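Local coordinates for protein aminomethyltransferase (Bartonella henselae, PDB 3GIR) that belongs to the aminomethyltransferase family, whose members join a large alpha/beta domain to a C-terminal barrel of the glycine cleavage T-protein type, at residues T133-C138 / G201-Q206; F209-G214 / G220-L225. All coordinates share one frame; numbering follows the deposited sequence.

Contact 1 of 2, residues T133-C138 / G201-Q206; sequences TRLAEC and GFEPQQ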
loop_
_atom_site.group_PDB
_atom_site.type_symbol
_atom_site.label_atom_id
_atom_site.label_comp_id
_atom_site.label_asym_id
_atom_site.label_seq_id
_atom_site.Cartn_x
_atom_site.Cartn_y
_atom_site.Cartn_z
ATOM N N THR A 133 -0.217 -8.821 10.745
ATOM C CA THR A 133 -0.363 -8.396 12.163
ATOM C C THR A 133 -0.627 -9.588 13.003
ATOM O O THR A 133 -1.404 -10.445 12.609
ATOM C CB THR A 133 -1.559 -7.420 12.300
ATOM O OG1 THR A 133 -1.316 -6.300 11.434
ATOM C CG2 THR A 133 -1.653 -6.884 13.741
ATOM N N ARG A 134 0.111 -9.730 14.095
ATOM C CA ARG A 134 -0.157 -10.795 15.048
ATOM C C ARG A 134 -1.207 -10.342 16.026
ATOM O O ARG A 134 -1.098 -9.227 16.583
ATOM C CB ARG A 134 1.107 -11.183 15.777
ATOM C CG ARG A 134 0.938 -12.397 16.640
ATOM C CD ARG A 134 2.240 -12.870 17.162
ATOM N NE ARG A 134 2.126 -14.277 17.593
ATOM C CZ ARG A 134 3.217 -14.978 17.935
ATOM N NH1 ARG A 134 4.403 -14.397 17.959
ATOM N NH2 ARG A 134 3.090 -16.255 18.284
ATOM N N LEU A 135 -2.225 -11.160 16.182
ATOM C CA LEU A 135 -3.373 -10.837 17.055
ATOM C C LEU A 135 -3.394 -11.643 18.348
ATOM O O LEU A 135 -3.906 -11.146 19.354
ATOM C CB LEU A 135 -4.677 -11.012 16.311
ATOM C CG LEU A 135 -4.935 -9.938 15.229
ATOM C CD1 LEU A 135 -6.239 -10.328 14.494
ATOM C CD2 LEU A 135 -4.929 -8.543 15.887
ATOM N N ALA A 136 -2.745 -12.806 18.314
ATOM C CA ALA A 136 -2.709 -13.725 19.470
ATOM C C ALA A 136 -1.569 -14.715 19.231
ATOM O O ALA A 136 -0.885 -14.683 18.212
ATOM C CB ALA A 136 -4.036 -14.442 19.657
ATOM N N GLU A 137 -1.357 -15.606 20.192
ATOM C CA GLU A 137 -0.305 -16.576 20.003
ATOM C C GLU A 137 -0.549 -17.366 18.694
ATOM O O GLU A 137 0.400 -17.615 18.002
ATOM C CB GLU A 137 -0.181 -17.511 21.243
ATOM C CG GLU A 137 0.819 -18.609 21.117
ATOM C CD GLU A 137 2.289 -18.163 21.050
ATOM O OE1 GLU A 137 2.716 -17.196 21.769
ATOM O OE2 GLU A 137 3.052 -18.819 20.291
ATOM N N CYS A 138 -1.785 -17.731 18.351
ATOM C CA CYS A 138 -1.988 -18.546 17.146
ATOM C C CYS A 138 -2.907 -17.896 16.180
ATOM O O CYS A 138 -3.555 -18.591 15.405
ATOM C CB CYS A 138 -2.498 -19.943 17.504
ATOM S SG CYS A 138 -1.269 -20.871 18.526
ATOM N N GLY A 201 -1.684 -2.935 16.028
ATOM C CA GLY A 201 -3.092 -3.214 15.810
ATOM C C GLY A 201 -3.685 -3.986 16.959
ATOM O O GLY A 201 -2.946 -4.526 17.808
ATOM N N PHE A 202 -5.002 -4.004 17.013
ATOM C CA PHE A 202 -5.726 -4.726 18.058
ATOM C C PHE A 202 -7.176 -4.955 17.618
ATOM O O PHE A 202 -7.606 -4.462 16.592
ATOM C CB PHE A 202 -5.648 -3.991 19.424
ATOM C CG PHE A 202 -6.592 -2.783 19.599
ATOM C CD1 PHE A 202 -7.464 -2.719 20.704
ATOM C CD2 PHE A 202 -6.612 -1.720 18.706
ATOM C CE1 PHE A 202 -8.293 -1.575 20.886
ATOM C CE2 PHE A 202 -7.409 -0.601 18.879
ATOM C CZ PHE A 202 -8.235 -0.514 19.977
ATOM N N GLU A 203 -7.924 -5.704 18.436
ATOM C CA GLU A 203 -9.321 -5.980 18.154
ATOM C C GLU A 203 -10.146 -5.391 19.268
ATOM O O GLU A 203 -10.231 -6.004 20.340
ATOM C CB GLU A 203 -9.573 -7.471 18.038
ATOM C CG GLU A 203 -8.780 -8.158 16.956
ATOM C CD GLU A 203 -8.860 -9.687 17.054
ATOM O OE1 GLU A 203 -8.338 -10.259 18.020
ATOM O OE2 GLU A 203 -9.533 -10.259 16.174
ATOM N N PRO A 204 -10.735 -4.223 19.043
ATOM C CA PRO A 204 -11.515 -3.550 20.157
ATOM C C PRO A 204 -12.870 -4.173 20.453
ATOM O O PRO A 204 -13.449 -3.856 21.504
ATOM C CB PRO A 204 -11.702 -2.152 19.611
ATOM C CG PRO A 204 -11.770 -2.332 18.160
ATOM C CD PRO A 204 -10.738 -3.396 17.822
ATOM N N GLN A 205 -13.375 -4.983 19.527
ATOM C CA GLN A 205 -14.618 -5.710 19.656
ATOM C C GLN A 205 -14.504 -6.928 18.765
ATOM O O GLN A 205 -13.750 -6.946 17.819
ATOM C CB GLN A 205 -15.799 -4.815 19.246
ATOM C CG GLN A 205 -17.144 -5.457 18.995
ATOM C CD GLN A 205 -17.736 -6.092 20.240
ATOM O OE1 GLN A 205 -17.027 -6.756 21.027
ATOM N NE2 GLN A 205 -19.005 -5.920 20.413
ATOM N N GLN A 206 -15.229 -7.965 19.076
ATOM C CA GLN A 206 -15.362 -9.084 18.211
ATOM C C GLN A 206 -15.556 -8.692 16.712
ATOM O O GLN A 206 -16.427 -7.919 16.389
ATOM C CB GLN A 206 -16.533 -9.950 18.697
ATOM C CG GLN A 206 -16.715 -11.205 17.939
ATOM C CD GLN A 206 -15.668 -12.276 18.311
ATOM O OE1 GLN A 206 -15.206 -12.356 19.457
ATOM N NE2 GLN A 206 -15.236 -13.043 17.305
#
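One methyl of L135 lies against the carboxylate of E203 and the other against its stem, a worked example of two segments that touch with no hydrogen bond linking them directly. The strand 126-136, carrying L135, belongs to an antiparallel sheet, whereas 201-202 is an outermost strand of the neighbouring mixed sheet. Followed from its root, the leucine first brings CB within 4.1 Å of E203 OE1. Its CG stands beside the backbone N and anti to the carbonyl carbon (chi1 -71°), which carries the branch over towards the glutamate. There the two methyls divide the work. CD1 rests on the carboxylate, 3.7 Å from E203 OE2, and CD2 meets the aliphatic stem, 4.0 Å from E203 CG. The glutamate is extended beyond CG and crosses the leucine at about a right angle, so that one short side chain covers both its stem and its head. Further back along the strands the packing thins: T133 CG2 faces the backbone of G201, 4.5 Å from its CA, where the glycine contributes no side chain of its own. F209, from the strand next to 201-202, touches both T133 and L135.

R134 points the other way and folds back on the turn that follows, binding A136 and E137. Its NH2 donates to E137 O over 3.0 Å, nearly straight at 171° and on a lone pair, and also forms a salt bridge with E137 OE2; NE reaches A136 O from above the carbonyl plane at 3.1 Å. NH1 is taken by the carbonyls of A107 and L109.

Chemically, the E203 carboxylate owes nothing polar to L135. The leucine packs its methyl on a group whose charge is met by R139, in a salt bridge through OE2, and may shield it partly from solvent.

Contact 2 of 2, residues F209-G214 / G220-L225; sequences FITRSG and GFEIAL
T211 and S213 turn chi1 to 62° and 67°, holding each hydroxyl between its own backbone N and carbonyl carbon, while E222 sets CG beside its backbone N and extends beyond it, which carries the carboxylate up beside the hydroxyls on one face of a beta hairpin. Strands 209-211 and 220-225 run antiparallel here, within the mixed sheet of the large domain. The hydrogen-bonded pairs F209-A224 and T211-E222 each close with two backbone bonds; from F209 N to A224 O, for instance, the distance is 2.9 Å.

Between them, the non-hydrogen-bonded pair I210-I223 sends its side chains to the other face. They lie side by side, with I210 CG1 4.0 Å from I223 CG2, and helix 182-188 packs on I223 through L186. Next to them F221 runs alongside the extended chain of R212 until the CZ corner of its ring sits over the centre of one guanidinium face, 3.6 Å from R212 CZ, the two planes 41° apart. D219, in the hairpin's own loop, gives the arginine a salt bridge, and F391, from the end of the chain, a cation-pi contact, which should limit the rotation of its flat head.

Water completes the polar face. One molecule spans T211 OG1 and E222 OE1, donating to the carboxylate over 2.8 Å, and another binds S213 OG and, weakly, E222 OE2. The carboxylate thus reaches both hydroxyls through solvent, while T211 OG1 and S213 OG are hydrogen-bonded directly to each other at 2.9 Å.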
loop_
_atom_site.group_PDB
_atom_site.type_symbol
_atom_site.label_atom_id
_atom_site.label_comp_id
_atom_site.label_asym_id
_atom_site.label_seq_id
_atom_site.Cartn_x
_atom_site.Cartn_y
_atom_site.Cartn_z
ATOM N N PHE A 209 -11.100 -4.852 13.702
ATOM C CA PHE A 209 -9.620 -4.832 13.708
ATOM C C PHE A 209 -9.194 -3.413 13.447
ATOM O O PHE A 209 -9.612 -2.849 12.436
ATOM C CB PHE A 209 -9.137 -5.832 12.629
ATOM C CG PHE A 209 -7.669 -5.849 12.353
ATOM C CD1 PHE A 209 -6.749 -6.010 13.342
ATOM C CD2 PHE A 209 -7.210 -5.722 11.039
ATOM C CE1 PHE A 209 -5.359 -6.046 13.062
ATOM C CE2 PHE A 209 -5.853 -5.803 10.744
ATOM C CZ PHE A 209 -4.921 -5.912 11.786
ATOM N N ILE A 210 -8.415 -2.778 14.347
ATOM C CA ILE A 210 -7.962 -1.426 14.138
ATOM C C ILE A 210 -6.459 -1.423 14.181
ATOM O O ILE A 210 -5.856 -2.003 15.109
ATOM C CB ILE A 210 -8.507 -0.452 15.203
ATOM C CG1 ILE A 210 -10.050 -0.411 15.070
ATOM C CG2 ILE A 210 -7.852 0.948 15.115
ATOM C CD1 ILE A 210 -10.748 0.558 16.096
ATOM N N THR A 211 -5.860 -0.746 13.208
ATOM C CA THR A 211 -4.408 -0.576 13.134
ATOM C C THR A 211 -4.060 0.911 13.015
ATOM O O THR A 211 -4.856 1.703 12.491
ATOM C CB THR A 211 -3.742 -1.352 11.973
ATOM O OG1 THR A 211 -4.273 -0.846 10.718
ATOM C CG2 THR A 211 -3.922 -2.907 12.056
ATOM N N ARG A 212 -2.908 1.296 13.561
ATOM C CA ARG A 212 -2.387 2.638 13.382
ATOM C C ARG A 212 -1.393 2.558 12.228
ATOM O O ARG A 212 -0.221 2.250 12.378
ATOM C CB ARG A 212 -1.766 3.184 14.682
ATOM C CG ARG A 212 -1.447 4.646 14.599
ATOM C CD ARG A 212 -1.137 5.297 15.969
ATOM N NE ARG A 212 -1.376 6.680 15.983
ATOM C CZ ARG A 212 -1.692 7.374 17.072
ATOM N NH1 ARG A 212 -1.821 6.749 18.235
ATOM N NH2 ARG A 212 -1.933 8.632 16.994
ATOM N N SER A 213 -1.914 2.686 11.026
ATOM C CA SER A 213 -1.125 2.512 9.806
ATOM C C SER A 213 -1.910 3.215 8.672
ATOM O O SER A 213 -2.989 3.776 8.917
ATOM C CB SER A 213 -1.046 1.017 9.476
ATOM O OG SER A 213 -2.339 0.483 9.096
ATOM N N GLY A 214 -1.356 3.169 7.460
ATOM C CA GLY A 214 -2.128 3.692 6.317
ATOM C C GLY A 214 -1.263 3.738 5.080
ATOM O O GLY A 214 -0.229 3.036 4.996
ATOM N N GLY A 220 -2.545 8.064 11.160
ATOM C CA GLY A 220 -3.807 7.547 10.677
ATOM C C GLY A 220 -4.058 6.160 11.178
ATOM O O GLY A 220 -3.181 5.502 11.764
ATOM N N PHE A 221 -5.256 5.689 10.834
ATOM C CA PHE A 221 -5.789 4.458 11.277
ATOM C C PHE A 221 -6.456 3.739 10.138
ATOM O O PHE A 221 -6.921 4.395 9.202
ATOM C CB PHE A 221 -6.787 4.622 12.455
ATOM C CG PHE A 221 -6.170 5.287 13.651
ATOM C CD1 PHE A 221 -5.636 4.524 14.679
ATOM C CD2 PHE A 221 -6.073 6.661 13.686
ATOM C CE1 PHE A 221 -5.066 5.182 15.766
ATOM C CE2 PHE A 221 -5.438 7.271 14.744
ATOM C CZ PHE A 221 -4.969 6.529 15.734
ATOM N N GLU A 222 -6.548 2.420 10.261
ATOM C CA GLU A 222 -7.435 1.604 9.397
ATOM C C GLU A 222 -8.369 0.836 10.325
ATOM O O GLU A 222 -7.912 0.255 11.354
ATOM C CB GLU A 222 -6.658 0.671 8.527
ATOM C CG GLU A 222 -5.769 1.354 7.517
ATOM C CD GLU A 222 -5.150 0.348 6.513
ATOM O OE1 GLU A 222 -5.298 -0.927 6.639
ATOM O OE2 GLU A 222 -4.522 0.872 5.598
ATOM N N ILE A 223 -9.636 0.799 9.953
ATOM C CA ILE A 223 -10.673 0.127 10.751
ATOM C C ILE A 223 -11.394 -0.897 9.858
ATOM O O ILE A 223 -11.959 -0.514 8.848
ATOM C CB ILE A 223 -11.680 1.119 11.324
ATOM C CG1 ILE A 223 -10.999 2.268 12.066
ATOM C CG2 ILE A 223 -12.765 0.391 12.205
ATOM C CD1 ILE A 223 -11.959 3.513 12.405
ATOM N N ALA A 224 -11.390 -2.178 10.253
ATOM C CA ALA A 224 -12.038 -3.256 9.558
ATOM C C ALA A 224 -13.166 -3.730 10.451
ATOM O O ALA A 224 -12.959 -3.916 11.656
ATOM C CB ALA A 224 -11.067 -4.428 9.241
ATOM N N LEU A 225 -14.340 -3.862 9.890
ATOM C CA LEU A 225 -15.503 -4.272 10.686
ATOM C C LEU A 225 -16.508 -4.983 9.823
ATOM O O LEU A 225 -16.504 -4.916 8.623
ATOM C CB LEU A 225 -16.149 -3.051 11.391
ATOM C CG LEU A 225 -16.990 -2.063 10.582
ATOM C CD1 LEU A 225 -17.669 -1.068 11.640
ATOM C CD2 LEU A 225 -16.150 -1.283 9.551
HETATM O O HOH W 1 -7.608 -2.517 10.219
HETATM O O HOH W 2 -5.296 -2.606 8.922
HETATM O O HOH W 3 -1.650 -0.348 6.379
#

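Read from the N terminus, the chain lays down strand 126-136 first, and contact 1 closes a long excursion of 62 residues, containing both helix and strand, when 201-206 returns beside it. Contact 2 opens only afterwards and closes a short hairpin with five residues between its segments. The two are therefore in series, neither nested nor crossed, their centres about 12 Å apart. Strand 201-202 is paired with 209-211, F202 N lying 2.9 Å from I210 O in a probable hydrogen bond, so the hairpin sheet continues into contact 1. Contact 1 packs the antiparallel sheet of strand 126-136 against the edge of the mixed sheet, whose inner strands contact 2 pairs.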